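Side-chain contacts in sugar kinase, pfkB family (Thermotoga maritima, PDB 2AJR), which probably phosphorylates a sugar phosphate with ATP, as a magnesium-binding sugar kinase of the pfkB family: residues A[160-165]-A[184-189]; A[215-218]-A[222-225]; A[225-230]-A[235-240]; A[280-285]-A[290-295]. All blocks are in the same frame, centred on the assembly; numbering follows the deposited sequence.

Interaction 1 of 4, residues A[160-165]-A[184-189]; sequences VNEGIC and TPRLLE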
loop_
_atom_site.group_PDB
_atom_site.type_symbol
_atom_site.label_atom_id
_atom_site.label_comp_id
_atom_site.label_asym_id
_atom_site.label_seq_id
_atom_site.Cartn_x
_atom_site.Cartn_y
_atom_site.Cartn_z
ATOM N N VAL A 160 -20.285 7.198 -9.884
ATOM C CA VAL A 160 -21.441 6.361 -10.098
ATOM C C VAL A 160 -22.575 6.911 -9.268
ATOM O O VAL A 160 -22.391 7.232 -8.103
ATOM C CB VAL A 160 -21.168 4.940 -9.656
ATOM C CG1 VAL A 160 -22.467 4.127 -9.644
ATOM C CG2 VAL A 160 -20.110 4.306 -10.535
ATOM N N ASN A 161 -23.754 7.026 -9.867
ATOM C CA ASN A 161 -24.903 7.511 -9.129
ATOM C C ASN A 161 -25.328 6.507 -8.059
ATOM O O ASN A 161 -25.456 5.311 -8.325
ATOM C CB ASN A 161 -26.066 7.803 -10.056
ATOM C CG ASN A 161 -27.165 8.572 -9.361
ATOM O OD1 ASN A 161 -27.877 8.028 -8.532
ATOM N ND2 ASN A 161 -27.297 9.848 -9.685
ATOM N N GLU A 162 -25.570 7.013 -6.855
ATOM C CA GLU A 162 -26.015 6.186 -5.737
ATOM C C GLU A 162 -27.368 5.522 -5.973
ATOM O O GLU A 162 -27.716 4.590 -5.273
ATOM C CB GLU A 162 -26.041 7.003 -4.434
ATOM C CG GLU A 162 -24.654 7.539 -4.027
ATOM C CD GLU A 162 -24.553 7.917 -2.561
ATOM O OE1 GLU A 162 -23.651 7.386 -1.867
ATOM O OE2 GLU A 162 -25.366 8.746 -2.101
ATOM N N GLY A 163 -28.129 5.989 -6.951
ATOM C CA GLY A 163 -29.353 5.306 -7.371
ATOM C C GLY A 163 -29.164 3.973 -8.085
ATOM O O GLY A 163 -30.122 3.196 -8.213
ATOM N N ILE A 164 -27.943 3.691 -8.545
ATOM C CA ILE A 164 -27.687 2.473 -9.303
ATOM C C ILE A 164 -28.106 1.215 -8.540
ATOM O O ILE A 164 -28.697 0.313 -9.130
ATOM C CB ILE A 164 -26.207 2.343 -9.762
ATOM C CG1 ILE A 164 -26.108 1.300 -10.876
ATOM C CG2 ILE A 164 -25.271 1.993 -8.574
ATOM C CD1 ILE A 164 -24.717 1.032 -11.342
ATOM N N CYS A 165 -27.829 1.159 -7.240
ATOM C CA CYS A 165 -28.218 -0.002 -6.432
ATOM C C CYS A 165 -29.704 -0.278 -6.449
ATOM O O CYS A 165 -30.135 -1.434 -6.386
ATOM C CB CYS A 165 -27.800 0.195 -4.985
ATOM S SG CYS A 165 -26.027 0.290 -4.832
ATOM N N THR A 184 -24.017 0.092 3.124
ATOM C CA THR A 184 -24.120 1.115 4.149
ATOM C C THR A 184 -25.500 1.792 4.089
ATOM O O THR A 184 -26.192 1.731 3.060
ATOM C CB THR A 184 -22.995 2.178 4.008
ATOM O OG1 THR A 184 -23.156 2.895 2.772
ATOM C CG2 THR A 184 -21.598 1.512 4.057
ATOM N N PRO A 185 -25.921 2.416 5.203
ATOM C CA PRO A 185 -27.243 3.032 5.284
ATOM C C PRO A 185 -27.567 3.961 4.124
ATOM O O PRO A 185 -28.652 3.875 3.543
ATOM C CB PRO A 185 -27.169 3.818 6.590
ATOM C CG PRO A 185 -26.254 3.016 7.418
ATOM C CD PRO A 185 -25.199 2.530 6.481
ATOM N N ARG A 186 -26.620 4.827 3.784
ATOM C CA ARG A 186 -26.828 5.828 2.748
ATOM C C ARG A 186 -27.222 5.156 1.450
ATOM O O ARG A 186 -28.209 5.521 0.829
ATOM C CB ARG A 186 -25.559 6.657 2.552
ATOM C CG ARG A 186 -25.830 8.024 1.964
ATOM C CD ARG A 186 -24.929 9.106 2.572
ATOM N NE ARG A 186 -24.908 10.308 1.732
ATOM C CZ ARG A 186 -24.225 10.425 0.587
ATOM N NH1 ARG A 186 -23.486 9.415 0.114
ATOM N NH2 ARG A 186 -24.283 11.566 -0.098
ATOM N N LEU A 187 -26.475 4.138 1.052
ATOM C CA LEU A 187 -26.849 3.391 -0.136
ATOM C C LEU A 187 -28.170 2.610 0.054
ATOM O O LEU A 187 -28.977 2.553 -0.874
ATOM C CB LEU A 187 -25.695 2.484 -0.603
ATOM C CG LEU A 187 -24.343 3.190 -0.843
ATOM C CD1 LEU A 187 -23.291 2.251 -1.444
ATOM C CD2 LEU A 187 -24.481 4.418 -1.721
ATOM N N LEU A 188 -28.417 2.044 1.236
ATOM C CA LEU A 188 -29.654 1.272 1.449
ATOM C C LEU A 188 -30.907 2.147 1.428
ATOM O O LEU A 188 -31.959 1.731 0.958
ATOM C CB LEU A 188 -29.620 0.499 2.777
ATOM C CG LEU A 188 -28.743 -0.746 2.839
ATOM C CD1 LEU A 188 -28.867 -1.406 4.197
ATOM C CD2 LEU A 188 -29.140 -1.719 1.715
ATOM N N GLU A 189 -30.792 3.341 1.990
ATOM C CA GLU A 189 -31.828 4.383 1.887
ATOM C C GLU A 189 -32.301 4.536 0.424
ATOM O O GLU A 189 -33.482 4.658 0.108
ATOM C CB GLU A 189 -31.226 5.716 2.367
ATOM C CG GLU A 189 -32.116 6.539 3.273
ATOM C CD GLU A 189 -31.755 6.418 4.743
ATOM O OE1 GLU A 189 -30.573 6.656 5.092
ATOM O OE2 GLU A 189 -32.662 6.113 5.548
#

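Interaction 2 of 4, residues A[215-218]-A[222-225]; sequences VDLK and DYVK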
loop_
_atom_site.group_PDB
_atom_site.type_symbol
_atom_site.label_atom_id
_atom_site.label_comp_id
_atom_site.label_asym_id
_atom_site.label_seq_id
_atom_site.Cartn_x
_atom_site.Cartn_y
_atom_site.Cartn_z
ATOM N N VAL A 215 -34.398 6.130 12.227
ATOM C CA VAL A 215 -33.940 5.559 13.496
ATOM C C VAL A 215 -32.531 6.031 13.798
ATOM O O VAL A 215 -31.628 5.881 12.974
ATOM C CB VAL A 215 -33.915 3.992 13.479
ATOM C CG1 VAL A 215 -33.540 3.441 14.856
ATOM C CG2 VAL A 215 -35.247 3.415 13.043
ATOM N N ASP A 216 -32.360 6.597 14.982
ATOM C CA ASP A 216 -31.059 6.950 15.531
ATOM C C ASP A 216 -30.622 5.773 16.411
ATOM O O ASP A 216 -31.231 5.482 17.445
ATOM C CB ASP A 216 -31.186 8.244 16.350
ATOM C CG ASP A 216 -29.855 8.762 16.869
ATOM O OD1 ASP A 216 -28.856 8.694 16.127
ATOM O OD2 ASP A 216 -29.821 9.262 18.020
ATOM N N LEU A 217 -29.569 5.097 15.991
ATOM C CA LEU A 217 -29.169 3.836 16.582
ATOM C C LEU A 217 -28.375 4.043 17.863
ATOM O O LEU A 217 -27.175 4.196 17.816
ATOM C CB LEU A 217 -28.343 3.024 15.566
ATOM C CG LEU A 217 -29.062 2.708 14.247
ATOM C CD1 LEU A 217 -28.144 2.009 13.256
ATOM C CD2 LEU A 217 -30.282 1.876 14.518
ATOM N N LYS A 218 -29.041 4.040 19.006
ATOM C CA LYS A 218 -28.347 4.217 20.287
ATOM C C LYS A 218 -28.733 3.175 21.338
ATOM O O LYS A 218 -28.040 3.023 22.321
ATOM C CB LYS A 218 -28.599 5.637 20.821
ATOM C CG LYS A 218 -27.320 6.464 21.049
ATOM C CD LYS A 218 -26.772 7.053 19.763
ATOM C CE LYS A 218 -25.279 7.418 19.868
ATOM N NZ LYS A 218 -24.945 8.314 21.041
ATOM N N ASP A 222 -33.704 0.541 19.288
ATOM C CA ASP A 222 -33.460 1.160 17.991
ATOM C C ASP A 222 -33.043 0.142 16.954
ATOM O O ASP A 222 -33.546 0.144 15.832
ATOM C CB ASP A 222 -32.372 2.217 18.089
ATOM C CG ASP A 222 -32.741 3.311 19.035
ATOM O OD1 ASP A 222 -33.910 3.754 18.966
ATOM O OD2 ASP A 222 -31.877 3.716 19.851
ATOM N N TYR A 223 -32.100 -0.712 17.318
ATOM C CA TYR A 223 -31.645 -1.723 16.383
ATOM C C TYR A 223 -32.797 -2.666 16.039
ATOM O O TYR A 223 -32.893 -3.125 14.897
ATOM C CB TYR A 223 -30.471 -2.513 16.946
ATOM C CG TYR A 223 -29.191 -1.741 16.964
ATOM C CD1 TYR A 223 -28.914 -0.839 17.983
ATOM C CD2 TYR A 223 -28.256 -1.909 15.965
ATOM C CE1 TYR A 223 -27.744 -0.141 18.003
ATOM C CE2 TYR A 223 -27.094 -1.197 15.958
ATOM C CZ TYR A 223 -26.839 -0.321 16.976
ATOM O OH TYR A 223 -25.665 0.360 16.972
ATOM N N VAL A 224 -33.683 -2.923 17.016
ATOM C CA VAL A 224 -34.821 -3.795 16.768
ATOM C C VAL A 224 -35.807 -3.096 15.858
ATOM O O VAL A 224 -36.268 -3.695 14.902
ATOM C CB VAL A 224 -35.479 -4.294 18.056
ATOM C CG1 VAL A 224 -36.752 -5.109 17.756
ATOM C CG2 VAL A 224 -34.484 -5.145 18.832
ATOM N N LYS A 225 -36.108 -1.830 16.116
ATOM C CA LYS A 225 -37.025 -1.093 15.235
ATOM C C LYS A 225 -36.469 -1.078 13.798
ATOM O O LYS A 225 -37.224 -1.221 12.826
ATOM C CB LYS A 225 -37.309 0.338 15.730
ATOM C CG LYS A 225 -38.519 0.484 16.676
#

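Interaction 3 of 4, residues A[225-230]-A[235-240]; sequences KLAEKL and QVSVVS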
loop_
_atom_site.group_PDB
_atom_site.type_symbol
_atom_site.label_atom_id
_atom_site.label_comp_id
_atom_site.label_asym_id
_atom_site.label_seq_id
_atom_site.Cartn_x
_atom_site.Cartn_y
_atom_site.Cartn_z
ATOM N N LYS A 225 -36.108 -1.830 16.116
ATOM C CA LYS A 225 -37.025 -1.093 15.235
ATOM C C LYS A 225 -36.469 -1.078 13.798
ATOM O O LYS A 225 -37.224 -1.221 12.826
ATOM C CB LYS A 225 -37.309 0.338 15.730
ATOM C CG LYS A 225 -38.519 0.484 16.676
ATOM N N LEU A 226 -35.157 -0.932 13.652
ATOM C CA LEU A 226 -34.568 -0.921 12.310
ATOM C C LEU A 226 -34.724 -2.279 11.600
ATOM O O LEU A 226 -35.081 -2.341 10.425
ATOM C CB LEU A 226 -33.099 -0.509 12.359
ATOM C CG LEU A 226 -32.415 -0.512 10.981
ATOM C CD1 LEU A 226 -33.002 0.595 10.094
ATOM C CD2 LEU A 226 -30.874 -0.397 11.141
ATOM N N ALA A 227 -34.463 -3.360 12.317
ATOM C CA ALA A 227 -34.663 -4.689 11.763
ATOM C C ALA A 227 -36.113 -4.870 11.325
ATOM O O ALA A 227 -36.370 -5.453 10.287
ATOM C CB ALA A 227 -34.279 -5.748 12.764
ATOM N N GLU A 228 -37.054 -4.347 12.107
ATOM C CA GLU A 228 -38.490 -4.510 11.814
ATOM C C GLU A 228 -38.951 -3.708 10.589
ATOM O O GLU A 228 -39.712 -4.236 9.767
ATOM C CB GLU A 228 -39.338 -4.153 13.037
ATOM C CG GLU A 228 -39.213 -5.143 14.187
ATOM C CD GLU A 228 -40.113 -4.804 15.392
ATOM O OE1 GLU A 228 -40.167 -3.627 15.826
ATOM O OE2 GLU A 228 -40.758 -5.738 15.922
ATOM N N LYS A 229 -38.480 -2.457 10.467
ATOM C CA LYS A 229 -38.756 -1.601 9.292
ATOM C C LYS A 229 -38.254 -2.218 7.989
ATOM O O LYS A 229 -38.936 -2.190 6.963
ATOM C CB LYS A 229 -38.096 -0.226 9.441
ATOM C CG LYS A 229 -38.623 0.618 10.568
ATOM C CD LYS A 229 -38.585 2.101 10.227
ATOM C CE LYS A 229 -39.389 2.941 11.226
ATOM N NZ LYS A 229 -39.980 4.121 10.546
ATOM N N LEU A 230 -37.038 -2.746 8.033
ATOM C CA LEU A 230 -36.469 -3.429 6.886
ATOM C C LEU A 230 -37.243 -4.695 6.580
ATOM O O LEU A 230 -37.378 -5.066 5.434
ATOM C CB LEU A 230 -35.006 -3.776 7.137
ATOM C CG LEU A 230 -34.054 -2.591 7.303
ATOM C CD1 LEU A 230 -32.731 -3.077 7.867
ATOM C CD2 LEU A 230 -33.844 -1.838 5.970
ATOM N N GLN A 235 -37.928 -9.837 3.212
ATOM C CA GLN A 235 -38.342 -11.030 3.955
ATOM C C GLN A 235 -37.477 -11.278 5.182
ATOM O O GLN A 235 -37.951 -11.834 6.173
ATOM C CB GLN A 235 -38.308 -12.266 3.064
ATOM C CG GLN A 235 -39.198 -12.167 1.838
ATOM C CD GLN A 235 -39.109 -13.395 0.986
ATOM O OE1 GLN A 235 -38.145 -13.585 0.249
ATOM N NE2 GLN A 235 -40.104 -14.254 1.092
ATOM N N VAL A 236 -36.202 -10.891 5.128
ATOM C CA VAL A 236 -35.357 -11.029 6.311
ATOM C C VAL A 236 -34.323 -9.919 6.382
ATOM O O VAL A 236 -33.733 -9.537 5.370
ATOM C CB VAL A 236 -34.698 -12.433 6.382
ATOM C CG1 VAL A 236 -33.707 -12.615 5.263
ATOM C CG2 VAL A 236 -34.061 -12.672 7.758
ATOM N N SER A 237 -34.146 -9.382 7.586
ATOM C CA SER A 237 -33.128 -8.391 7.854
ATOM C C SER A 237 -32.198 -8.939 8.922
ATOM O O SER A 237 -32.652 -9.578 9.859
ATOM C CB SER A 237 -33.767 -7.082 8.310
ATOM O OG SER A 237 -34.506 -7.238 9.500
ATOM N N VAL A 238 -30.897 -8.721 8.750
ATOM C CA VAL A 238 -29.898 -9.127 9.730
ATOM C C VAL A 238 -29.118 -7.883 10.103
ATOM O O VAL A 238 -28.434 -7.304 9.264
ATOM C CB VAL A 238 -28.930 -10.172 9.188
ATOM C CG1 VAL A 238 -27.953 -10.599 10.306
ATOM C CG2 VAL A 238 -29.677 -11.370 8.633
ATOM N N VAL A 239 -29.247 -7.470 11.364
ATOM C CA VAL A 239 -28.698 -6.205 11.839
ATOM C C VAL A 239 -27.724 -6.434 12.978
ATOM O O VAL A 239 -28.036 -7.113 13.943
ATOM C CB VAL A 239 -29.821 -5.256 12.300
ATOM C CG1 VAL A 239 -29.244 -4.004 12.887
ATOM C CG2 VAL A 239 -30.760 -4.937 11.127
ATOM N N SER A 240 -26.539 -5.842 12.858
ATOM C CA SER A 240 -25.478 -6.061 13.817
ATOM C C SER A 240 -25.670 -5.207 15.014
ATOM O O SER A 240 -26.086 -4.042 14.913
ATOM C CB SER A 240 -24.124 -5.767 13.228
ATOM O OG SER A 240 -23.800 -6.826 12.369
#

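Interaction 4 of 4, residues A[280-285]-A[290-295]; sequences VYYFIK and FLEMAK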
loop_
_atom_site.group_PDB
_atom_site.type_symbol
_atom_site.label_atom_id
_atom_site.label_comp_id
_atom_site.label_asym_id
_atom_site.label_seq_id
_atom_site.Cartn_x
_atom_site.Cartn_y
_atom_site.Cartn_z
ATOM N N VAL A 280 -26.182 -17.409 1.527
ATOM C CA VAL A 280 -26.422 -17.769 0.133
ATOM C C VAL A 280 -26.392 -19.293 -0.008
ATOM O O VAL A 280 -27.327 -19.881 -0.547
ATOM C CB VAL A 280 -25.427 -17.097 -0.851
ATOM C CG1 VAL A 280 -25.764 -17.486 -2.290
ATOM C CG2 VAL A 280 -25.485 -15.599 -0.701
ATOM N N TYR A 281 -25.350 -19.925 0.525
ATOM C CA TYR A 281 -25.221 -21.388 0.512
ATOM C C TYR A 281 -26.433 -22.097 1.126
ATOM O O TYR A 281 -26.896 -23.103 0.588
ATOM C CB TYR A 281 -23.953 -21.822 1.253
ATOM C CG TYR A 281 -23.774 -23.320 1.399
ATOM C CD1 TYR A 281 -23.123 -24.057 0.421
ATOM C CD2 TYR A 281 -24.234 -23.999 2.527
ATOM C CE1 TYR A 281 -22.945 -25.437 0.542
ATOM C CE2 TYR A 281 -24.052 -25.387 2.661
ATOM C CZ TYR A 281 -23.409 -26.091 1.661
ATOM O OH TYR A 281 -23.220 -27.443 1.762
ATOM N N TYR A 282 -26.924 -21.593 2.249
ATOM C CA TYR A 282 -28.027 -22.249 2.937
ATOM C C TYR A 282 -29.279 -22.162 2.092
ATOM O O TYR A 282 -30.024 -23.134 1.970
ATOM C CB TYR A 282 -28.312 -21.619 4.312
ATOM C CG TYR A 282 -29.289 -22.438 5.141
ATOM C CD1 TYR A 282 -30.663 -22.391 4.908
ATOM C CD2 TYR A 282 -28.830 -23.279 6.148
ATOM C CE1 TYR A 282 -31.552 -23.172 5.662
ATOM C CE2 TYR A 282 -29.707 -24.056 6.909
ATOM C CZ TYR A 282 -31.059 -24.003 6.666
ATOM O OH TYR A 282 -31.892 -24.778 7.446
ATOM N N PHE A 283 -29.520 -20.974 1.548
ATOM C CA PHE A 283 -30.643 -20.752 0.652
ATOM C C PHE A 283 -30.583 -21.744 -0.509
ATOM O O PHE A 283 -31.531 -22.506 -0.723
ATOM C CB PHE A 283 -30.633 -19.313 0.136
ATOM C CG PHE A 283 -31.719 -19.015 -0.848
ATOM C CD1 PHE A 283 -33.040 -19.047 -0.462
ATOM C CD2 PHE A 283 -31.418 -18.691 -2.156
ATOM C CE1 PHE A 283 -34.041 -18.769 -1.360
ATOM C CE2 PHE A 283 -32.416 -18.414 -3.055
ATOM C CZ PHE A 283 -33.730 -18.451 -2.655
ATOM N N ILE A 284 -29.462 -21.766 -1.227
ATOM C CA ILE A 284 -29.301 -22.693 -2.347
ATOM C C ILE A 284 -29.520 -24.155 -1.943
ATOM O O ILE A 284 -30.255 -24.873 -2.618
ATOM C CB ILE A 284 -27.916 -22.588 -2.990
ATOM C CG1 ILE A 284 -27.762 -21.257 -3.736
ATOM C CG2 ILE A 284 -27.693 -23.760 -3.938
ATOM C CD1 ILE A 284 -26.501 -21.190 -4.546
ATOM N N LYS A 285 -28.897 -24.585 -0.846
ATOM C CA LYS A 285 -28.895 -26.003 -0.479
ATOM C C LYS A 285 -30.156 -26.458 0.268
ATOM O O LYS A 285 -30.744 -27.466 -0.101
ATOM C CB LYS A 285 -27.635 -26.382 0.316
ATOM C CG LYS A 285 -26.315 -26.323 -0.473
ATOM C CD LYS A 285 -26.325 -27.123 -1.796
ATOM C CE LYS A 285 -24.933 -27.168 -2.461
ATOM N NZ LYS A 285 -24.944 -27.654 -3.885
ATOM N N PHE A 290 -35.365 -18.762 6.951
ATOM C CA PHE A 290 -34.584 -17.556 7.190
ATOM C C PHE A 290 -33.812 -17.549 8.499
ATOM O O PHE A 290 -32.640 -17.198 8.518
ATOM C CB PHE A 290 -35.485 -16.329 7.100
ATOM C CG PHE A 290 -36.058 -16.115 5.734
ATOM C CD1 PHE A 290 -35.220 -15.942 4.643
ATOM C CD2 PHE A 290 -37.433 -16.097 5.526
ATOM C CE1 PHE A 290 -35.744 -15.759 3.365
ATOM C CE2 PHE A 290 -37.966 -15.897 4.253
ATOM C CZ PHE A 290 -37.120 -15.731 3.173
ATOM N N LEU A 291 -34.444 -17.931 9.593
ATOM C CA LEU A 291 -33.729 -17.963 10.856
ATOM C C LEU A 291 -32.541 -18.905 10.715
ATOM O O LEU A 291 -31.407 -18.532 11.049
ATOM C CB LEU A 291 -34.621 -18.387 12.031
ATOM C CG LEU A 291 -33.890 -18.288 13.386
ATOM C CD1 LEU A 291 -33.344 -16.884 13.605
ATOM C CD2 LEU A 291 -34.764 -18.725 14.557
ATOM N N GLU A 292 -32.784 -20.106 10.190
ATOM C CA GLU A 292 -31.682 -21.064 9.975
ATOM C C GLU A 292 -30.631 -20.544 8.981
ATOM O O GLU A 292 -29.447 -20.826 9.141
ATOM C CB GLU A 292 -32.201 -22.441 9.574
ATOM C CG GLU A 292 -33.091 -23.097 10.650
ATOM C CD GLU A 292 -32.322 -23.545 11.890
ATOM O OE1 GLU A 292 -31.347 -24.311 11.763
ATOM O OE2 GLU A 292 -32.710 -23.154 13.007
HETATM N N MSE A 293 -31.050 -19.761 7.991
HETATM C CA MSE A 293 -30.092 -19.064 7.129
HETATM C C MSE A 293 -29.197 -18.126 7.900
HETATM O O MSE A 293 -27.990 -18.176 7.740
HETATM C CB MSE A 293 -30.788 -18.215 6.095
HETATM C CG MSE A 293 -31.124 -18.925 4.824
HETATM SE SE MSE A 293 -31.888 -17.641 3.579
HETATM C CE MSE A 293 -30.811 -16.157 3.951
ATOM N N ALA A 294 -29.794 -17.252 8.711
ATOM C CA ALA A 294 -29.017 -16.317 9.525
ATOM C C ALA A 294 -28.090 -17.047 10.507
ATOM O O ALA A 294 -26.964 -16.610 10.733
ATOM C CB ALA A 294 -29.931 -15.371 10.264
ATOM N N LYS A 295 -28.563 -18.159 11.070
ATOM C CA LYS A 295 -27.769 -18.950 12.021
ATOM C C LYS A 295 -26.550 -19.551 11.357
ATOM O O LYS A 295 -25.463 -19.580 11.935
ATOM C CB LYS A 295 -28.610 -20.076 12.646
ATOM C CG LYS A 295 -29.535 -19.600 13.784
ATOM C CD LYS A 295 -30.630 -20.609 14.138
ATOM C CE LYS A 295 -30.079 -21.845 14.860
ATOM N NZ LYS A 295 -31.149 -22.839 15.160
#

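Interaction 1 of 4, residues A[160-165]-A[184-189]
Glu162 reaches from the turn ahead of helix 164-174 to the first turn of helix 185-193, where it meets Leu187 with its flank and Arg186 with its end. The close-packed part belongs to Leu187, a buried side chain that lies across the glutamate at about a right angle. Leu187 CD2 lies 3.9 Å from Glu162 CG, on the aliphatic part of the side chain, and also rests against the carboxylate. Farther out, toward the solvent-exposed Arg186, a salt bridge joins Glu162 OE1 to Arg186 NH1 at 2.8 Å. This side is more open, and the two groups are not coplanar: the carboxylate and guanidinium planes are turned 51° apart, and OE2 stands over one face of the guanidinium instead of pairing with it side by side. A bend at chi2 (142°) brings the Arg186 guanidinium toward Glu162. An alanine in place of Glu162 would probably leave Arg186 without this carboxylate and strip Leu187 CD2 of its cover. Next to the glutamate in sequence, Asn161 OD1 accepts from Gly163 N in a capping bond, within a type I turn. The whole is a pairing of neighbouring helix starts, each following a strand of the central sheet, as in the alpha/beta fold of the ribokinase clan.

Interaction 2 of 4, residues A[215-218]-A[222-225]
Asp222, in the first turns of helix 220-233, turns its carboxylate back on the loop that has just led into the helix. The polar part centres on Asp222 OD2, which accepts from Lys218 N at 3.0 Å, with an angle of 155° at the hydrogen. The donor comes from the anti side of the carboxylate and 33° out of its plane; Thr219 N gives the same oxygen a second hydrogen bond. With CG anti to the carbonyl carbon (chi1 -60°), the carboxylate is carried back toward these amides. Asp216 O also lies near OD2, but as two acceptors they do not bond. Two apolar contacts accompany the polar one. Val215 CG1 rests 3.6 Å from Asp222 CB, near the helix backbone, while Leu217 CB sits over one face of the Tyr223 ring, 3.9 Å from CZ. Tyr223 in turn meets Tyr241 edge-to-face. Putting an alanine at Asp222 would probably leave the amides of Lys218 and Thr219 without their shared acceptor and let the loop shift against the helix. Two backbone N-H groups converging on one oxygen are likely to stabilise its negative charge, partly offset, perhaps, by the nearby Asp216 O, and a single carboxylate thus ties the incoming loop to the helix it precedes.

Interaction 3 of 4, residues A[225-230]-A[235-240]
Ser237 and Val239 are the two bumps that strand 236-241 raises toward helix 220-233, and Ala227 offers the low ground between them. Ala227 CB has Ser237 OG 3.6 Å and Val239 CG2 4.0 Å away. The axes of 225-230 and 236-240 approach to 7.5 Å, a closeness consistent with the small alanine, and run nearly antiparallel at 155°. Beside the alanine, one helical turn apart, stand two larger side chains. Leu230 sets its CB against Ser237 CB at 3.7 Å, and its CD1 reaches on to Val239 CG2; Leu226 approaches the other methyl of the same valine, with Leu226 CD2 4.3 Å from Val239 CG1. The valine thus meets three helix residues, with CG2 anti to its own carbonyl carbon and turned to Ala227. One polar bond crosses this greasy surface: Ser237 OG donates to Ala227 O at 2.7 Å. The donor arrives well to the side of the carbonyl, at a C=O...donor angle of 115°. Chi1 of 61° brings the hydroxyl to that oxygen and gives the buried group a partner. Val201 and Ala249, on strands flanking this one, line the same surface. Strand 200-201, helix 220-233 and strand 236-241 form a beta-alpha-beta unit, and this is its helix packed on its second strand.

Interaction 4 of 4, residues A[280-285]-A[290-295]
Helices 271-286 and 290-304, joined by a short turn, run largely against each other where they meet: the axes of their facing segments come within 8.8 Å at an angle of 139°, and the backbones are nearest at Tyr282 and Met293. These two residues carry the larger shares of the contact. Tyr282's chi1 of -170°, with CG anti to the backbone N, swings the ring across to the second helix, where it lies with one face on the backbone rather than against another ring. Met293 N stands 4.0 Å above the centre of the Tyr282 ring, and Glu292 O is over the same face nearer the rim. Side-chain atoms of that helix meet this face too: Met293 CG touches Tyr282 CD1 at 3.5 Å, near the root of the ring, while at the far end Tyr282 OH packs against Glu292 CB. No hydrogen bond crosses between the two segments. The Glu292 carboxylate instead turns along its own helix to Lys295, with Lys295 NZ bonding Glu292 OE2 at 2.7 Å from the syn side. On the inner side, selenium of selenomethionine Met293 lies 4.0 Å from Phe283 CB. Phe283 and Met293 both continue onto Phe180 of strand 178-182, and Phe283 also stacks on Phe178; His286 meets Tyr282 edge-to-face. The pair is a helical hairpin laid on the central sheet, part of one of the helical layers that flank the sheet in ribokinase-like kinases.

In the fold
Along the chain the four contacts come in the order 1, 2, 3, 4. Interactions 2 and 3 are neighbours, with centres 10 Å apart on helix 220-233 and Lys225 in common; they touch through Tyr223 on Val239 and Leu217 on Leu226, so the helix entrance and its packing on the sheet are continuous. Interaction 4 lies 16 Å from interaction 3, centre to centre, and meets it where Phe290 packs on Gln235 and Val236 at the start of strand 236-241. Interaction 1 touches none of them. All involve elements that surround or form the large central sheet, away from the magnesium site, and so concern the framework of the kinase fold.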